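Local coordinates for protein polyketide synthase (Lyngbya majuscula 19L, PDB 3QIT) that probably hydrolyses the thioester of the finished polyketide chain and, by decarboxylation with loss of sulfate, forms the terminal alkene of curacin A, at residues P233-Y238 against A280-T285; Q15-S20 against A186-Q191. One frame throughout, in Å; residues are numbered along the deposited sequence. Where two conformers were deposited one is given.

How the interactions relate
Both contacts join a helix to the eight-stranded sheet of the alpha/beta hydrolase fold and both are buried, yet their centres lie 26 Å apart and their nearest atoms about 13 Å. Interaction 1 sets the last helix, 276-284, on strand 234-239, next to the edge strand 261-265; interaction 2 links the end of helix 179-188 to strand 14-21, next to the other edge strand, 5-11, through one arginine. They share the sheet but no strand or helix. The chemistry differs sharply: interaction 1 is aliphatic, one leucine against a valine and a threonine methyl, whereas interaction 2 lays an arginine against two cysteine sulfurs amid the carboxylates of Asp60 and Glu6.

Interaction 1 (P233-Y238 against A280-T285); sequences PTTLVY and ASLILT
Val237 and Leu282 reach toward each other tip to tip, one methyl branch from each side: Val237 CG2 and Leu282 CD2 stand 3.5 Å apart. A chi1 of 176° swings the branched end of Leu282 off the helix and onto the strand, which lets it span the gap. Val237 makes this closest approach with CG2, the branch beside its own backbone N, while its CG1 stands farther off. Two residues earlier on the same strand, Thr235 CG2 comes to 4.2 Å from Leu282 CD2, a looser touch, so a single leucine methyl meets both strand residues. Here the C-terminal helix 276-284 packs on the central sheet of the alpha/beta hydrolase fold, where strand 234-239 runs parallel to its neighbours 120-126 and 261-265. Leu282 also touches Val263, and Val237 rests on Val263 and Leu265, which carries the apolar layer on to the edge strand. The hydroxyl of Thr235 has its mate elsewhere, Thr235 OG1 being hydrogen-bonded to Glu122 of strand 120-126. Behind the leucine, its carbonyl receives Thr285 OG1 at 2.9 Å from Leu282 O, tilted 34° from the carbonyl plane; Thr285 N approaches from that same face.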
loop_
_atom_site.group_PDB
_atom_site.type_symbol
_atom_site.label_atom_id
_atom_site.label_comp_id
_atom_site.label_asym_id
_atom_site.label_seq_id
_atom_site.Cartn_x
_atom_site.Cartn_y
_atom_site.Cartn_z
ATOM N N PRO B 233 29.405 1.240 0.581
ATOM C CA PRO B 233 30.180 1.222 -0.670
ATOM C C PRO B 233 29.319 0.755 -1.835
ATOM O O PRO B 233 28.613 -0.259 -1.725
ATOM C CB PRO B 233 31.287 0.207 -0.379
ATOM C CG PRO B 233 31.474 0.292 1.125
ATOM C CD PRO B 233 30.057 0.435 1.636
ATOM N N THR B 234 29.369 1.490 -2.941
ATOM C CA THR B 234 28.367 1.303 -3.996
ATOM C C THR B 234 29.035 1.238 -5.357
ATOM O O THR B 234 30.012 1.931 -5.574
ATOM C CB THR B 234 27.323 2.455 -3.964
ATOM O OG1 THR B 234 26.655 2.440 -2.695
ATOM C CG2 THR B 234 26.274 2.292 -5.090
ATOM N N THR B 235 28.524 0.367 -6.233
ATOM C CA THR B 235 28.937 0.306 -7.626
ATOM C C THR B 235 27.714 0.457 -8.509
ATOM O O THR B 235 26.758 -0.350 -8.394
ATOM C CB THR B 235 29.599 -1.046 -7.932
ATOM O OG1 THR B 235 30.736 -1.198 -7.073
ATOM C CG2 THR B 235 30.053 -1.126 -9.397
ATOM N N LEU B 236 27.743 1.499 -9.352
ATOM C CA LEU B 236 26.734 1.709 -10.388
ATOM C C LEU B 236 27.147 0.980 -11.661
ATOM O O LEU B 236 28.214 1.254 -12.227
ATOM C CB LEU B 236 26.518 3.210 -10.660
ATOM C CG LEU B 236 25.976 4.032 -9.494
ATOM C CD1 LEU B 236 26.235 5.545 -9.687
ATOM C CD2 LEU B 236 24.452 3.754 -9.290
ATOM N N VAL B 237 26.308 0.052 -12.115
ATOM C CA VAL B 237 26.622 -0.741 -13.296
ATOM C C VAL B 237 25.662 -0.405 -14.426
ATOM O O VAL B 237 24.446 -0.462 -14.249
ATOM C CB VAL B 237 26.570 -2.247 -12.991
ATOM C CG1 VAL B 237 27.051 -3.078 -14.190
ATOM C CG2 VAL B 237 27.348 -2.560 -11.714
ATOM N N TYR B 238 26.206 -0.060 -15.590
ATOM C CA TYR B 238 25.358 0.276 -16.745
ATOM C C TYR B 238 25.717 -0.515 -17.972
ATOM O O TYR B 238 26.867 -0.932 -18.146
ATOM C CB TYR B 238 25.493 1.747 -17.108
ATOM C CG TYR B 238 25.290 2.707 -15.977
ATOM C CD1 TYR B 238 23.995 3.073 -15.562
ATOM C CD2 TYR B 238 26.378 3.296 -15.344
ATOM C CE1 TYR B 238 23.804 4.000 -14.519
ATOM C CE2 TYR B 238 26.200 4.203 -14.294
ATOM C CZ TYR B 238 24.911 4.557 -13.894
ATOM O OH TYR B 238 24.755 5.462 -12.868
ATOM N N ALA B 280 29.046 -11.190 -12.766
ATOM C CA ALA B 280 29.510 -12.040 -11.672
ATOM C C ALA B 280 30.934 -11.641 -11.277
ATOM O O ALA B 280 31.257 -11.547 -10.083
ATOM C CB ALA B 280 29.466 -13.502 -12.078
ATOM N N SER B 281 31.759 -11.412 -12.291
ATOM C CA SER B 281 33.164 -11.064 -12.081
ATOM C C SER B 281 33.272 -9.771 -11.290
ATOM O O SER B 281 34.059 -9.667 -10.349
ATOM C CB SER B 281 33.875 -10.917 -13.418
ATOM O OG SER B 281 35.249 -10.663 -13.211
ATOM N N LEU B 282 32.448 -8.790 -11.657
ATOM C CA LEU B 282 32.429 -7.523 -10.940
ATOM C C LEU B 282 32.018 -7.682 -9.458
ATOM O O LEU B 282 32.608 -7.071 -8.562
ATOM C CB LEU B 282 31.497 -6.564 -11.670
ATOM C CG LEU B 282 31.266 -5.225 -11.016
ATOM C CD1 LEU B 282 32.582 -4.452 -10.902
ATOM C CD2 LEU B 282 30.303 -4.503 -11.920
ATOM N N ILE B 283 31.010 -8.510 -9.213
ATOM C CA ILE B 283 30.543 -8.809 -7.859
ATOM C C ILE B 283 31.652 -9.477 -7.034
ATOM O O ILE B 283 31.838 -9.142 -5.867
ATOM C CB ILE B 283 29.279 -9.686 -7.908
ATOM C CG1 ILE B 283 28.122 -8.879 -8.530
ATOM C CG2 ILE B 283 28.860 -10.178 -6.513
ATOM C CD1 ILE B 283 26.928 -9.736 -8.886
ATOM N N LEU B 284 32.376 -10.396 -7.672
ATOM C CA LEU B 284 33.453 -11.174 -7.043
ATOM C C LEU B 284 34.622 -10.297 -6.599
ATOM O O LEU B 284 35.369 -10.648 -5.675
ATOM C CB LEU B 284 33.969 -12.251 -8.011
ATOM C CG LEU B 284 33.094 -13.488 -8.231
ATOM C CD1 LEU B 284 33.524 -14.303 -9.454
ATOM C CD2 LEU B 284 33.053 -14.371 -6.990
ATOM N N THR B 285 34.786 -9.164 -7.265
ATOM C CA THR B 285 35.917 -8.285 -6.983
ATOM C C THR B 285 35.592 -7.186 -5.981
ATOM O O THR B 285 36.484 -6.428 -5.584
ATOM C CB THR B 285 36.500 -7.643 -8.262
ATOM O OG1 THR B 285 35.516 -6.819 -8.885
ATOM C CG2 THR B 285 36.973 -8.701 -9.238
#

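Interaction 2 (Q15-S20 against A186-Q191); sequences QICLCS and AQRITQ
The strand 15-20 and the C-terminal end of helix 179-188 stay well apart as backbones, Cys19 CA and Arg188 CA lying 11.7 Å from each other, and the long arginine bridges the distance. Its CG is anti to the backbone N (chi1 -172°) and the chain runs extended to NE, which delivers the guanidinium to the strand. There NH2 meets two sulfurs from different directions. Cys19 SG sits over one face of the guanidinium, 3.2 Å from Arg188 NH2 and 3.7 Å from Arg188 CZ, while Cys17 SG lies at the edge, in plane, 3.3 Å from Arg188 NH2. With chi1 of -177° at Cys17 and -60° at Cys19, the two sulfurs lean toward each other along the strand and converge on that one nitrogen. The buried charge is answered outside the pair, by salt bridges from NH2 to Asp60 and from NE to Glu6, while NH1 bonds Gln38; together these partners fix the rotation of the group. A methionine in place of Arg188 would probably leave Asp60 and Glu6 without their counter-charge and the two sulfurs without the flat group they rest against. Through this arginine the helical insertion between strands 120-126 and 234-239, probably the lid seen in many alpha/beta hydrolases, is joined to the antiparallel strands at the N-terminal edge of the sheet.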
loop_
_atom_site.group_PDB
_atom_site.type_symbol
_atom_site.label_atom_id
_atom_site.label_comp_id
_atom_site.label_asym_id
_atom_site.label_seq_id
_atom_site.Cartn_x
_atom_site.Cartn_y
_atom_site.Cartn_z
ATOM N N GLN B 15 3.504 -16.430 1.007
ATOM C CA GLN B 15 4.725 -17.261 0.938
ATOM C C GLN B 15 5.735 -16.590 0.044
ATOM O O GLN B 15 5.423 -16.200 -1.090
ATOM C CB GLN B 15 4.361 -18.642 0.393
ATOM C CG GLN B 15 3.411 -19.418 1.318
ATOM C CD GLN B 15 4.107 -19.899 2.574
ATOM O OE1 GLN B 15 5.289 -20.216 2.543
ATOM N NE2 GLN B 15 3.372 -19.952 3.694
ATOM N N ILE B 16 6.961 -16.466 0.542
ATOM C CA ILE B 16 8.054 -15.924 -0.273
ATOM C C ILE B 16 8.888 -17.108 -0.763
ATOM O O ILE B 16 9.398 -17.854 0.044
ATOM C CB ILE B 16 8.965 -15.024 0.580
ATOM C CG1 ILE B 16 8.177 -13.817 1.120
ATOM C CG2 ILE B 16 10.183 -14.529 -0.271
ATOM C CD1 ILE B 16 8.948 -13.042 2.208
ATOM N N CYS B 17 9.087 -17.222 -2.072
ATOM C CA CYS B 17 10.001 -18.248 -2.598
ATOM C C CYS B 17 11.416 -17.679 -2.643
ATOM O O CYS B 17 11.642 -16.628 -3.265
ATOM C CB CYS B 17 9.601 -18.652 -4.025
ATOM S SG CYS B 17 10.708 -20.000 -4.634
ATOM N N LEU B 18 12.372 -18.360 -1.998
ATOM C CA LEU B 18 13.781 -17.965 -2.110
ATOM C C LEU B 18 14.497 -18.912 -3.057
ATOM O O LEU B 18 14.596 -20.093 -2.765
ATOM C CB LEU B 18 14.448 -18.053 -0.730
ATOM C CG LEU B 18 13.925 -17.140 0.380
ATOM C CD1 LEU B 18 14.786 -17.338 1.653
ATOM C CD2 LEU B 18 13.947 -15.701 -0.045
ATOM N N CYS B 19 14.976 -18.412 -4.196
ATOM C CA CYS B 19 15.767 -19.246 -5.090
ATOM C C CYS B 19 17.200 -19.134 -4.619
ATOM O O CYS B 19 17.653 -18.039 -4.286
ATOM C CB CYS B 19 15.711 -18.742 -6.518
ATOM S SG CYS B 19 14.047 -18.703 -7.232
ATOM N N SER B 20 17.911 -20.249 -4.553
ATOM C CA SER B 20 19.290 -20.185 -4.100
ATOM C C SER B 20 20.209 -21.136 -4.852
ATOM O O SER B 20 19.779 -22.182 -5.355
ATOM C CB SER B 20 19.393 -20.450 -2.589
ATOM O OG SER B 20 19.148 -21.808 -2.295
ATOM N N ALA B 186 10.464 -19.860 -18.784
ATOM C CA ALA B 186 9.031 -20.034 -19.111
ATOM C C ALA B 186 8.401 -21.225 -18.382
ATOM O O ALA B 186 7.260 -21.152 -17.939
ATOM C CB ALA B 186 8.837 -20.169 -20.635
ATOM N N GLN B 187 9.136 -22.346 -18.320
ATOM C CA GLN B 187 8.784 -23.530 -17.551
ATOM C C GLN B 187 8.381 -23.188 -16.127
ATOM O O GLN B 187 7.372 -23.683 -15.625
ATOM C CB GLN B 187 10.036 -24.448 -17.553
ATOM C CG GLN B 187 10.019 -25.762 -16.798
ATOM C CD GLN B 187 11.343 -26.547 -17.041
ATOM O OE1 GLN B 187 12.413 -26.137 -16.596
ATOM N NE2 GLN B 187 11.255 -27.659 -17.753
ATOM N N ARG B 188 9.122 -22.280 -15.504
ATOM C CA ARG B 188 8.868 -21.944 -14.117
ATOM C C ARG B 188 7.612 -21.077 -13.928
ATOM O O ARG B 188 6.930 -21.171 -12.907
ATOM C CB ARG B 188 10.099 -21.276 -13.492
ATOM C CG ARG B 188 9.971 -21.085 -11.993
ATOM C CD ARG B 188 11.333 -20.926 -11.347
ATOM N NE ARG B 188 11.220 -20.800 -9.890
ATOM C CZ ARG B 188 11.116 -19.653 -9.210
ATOM N NH1 ARG B 188 11.079 -18.493 -9.849
ATOM N NH2 ARG B 188 11.043 -19.680 -7.873
ATOM N N ILE B 189 7.316 -20.247 -14.923
ATOM C CA ILE B 189 6.256 -19.247 -14.780
ATOM C C ILE B 189 5.109 -19.416 -15.756
ATOM O O ILE B 189 4.462 -18.447 -16.122
ATOM C CB ILE B 189 6.790 -17.801 -14.812
ATOM C CG1 ILE B 189 7.607 -17.502 -16.093
ATOM C CG2 ILE B 189 7.573 -17.511 -13.490
ATOM C CD1 ILE B 189 7.799 -15.969 -16.321
ATOM N N THR B 190 4.834 -20.658 -16.134
ATOM C CA THR B 190 3.594 -20.943 -16.880
ATOM C C THR B 190 2.770 -22.015 -16.168
ATOM O O THR B 190 3.314 -22.819 -15.387
ATOM C CB THR B 190 3.852 -21.361 -18.328
ATOM O OG1 THR B 190 4.860 -22.387 -18.369
ATOM C CG2 THR B 190 4.307 -20.156 -19.152
ATOM N N GLN B 191 1.472 -22.049 -16.474
ATOM C CA GLN B 191 0.571 -23.033 -15.889
ATOM C C GLN B 191 -0.566 -23.251 -16.873
ATOM O O GLN B 191 -0.901 -22.321 -17.641
ATOM C CB GLN B 191 0.032 -22.549 -14.534
ATOM C CG GLN B 191 -0.965 -21.379 -14.662
ATOM C CD GLN B 191 -1.393 -20.751 -13.337
ATOM O OE1 GLN B 191 -2.242 -19.867 -13.330
ATOM N NE2 GLN B 191 -0.786 -21.171 -12.231
#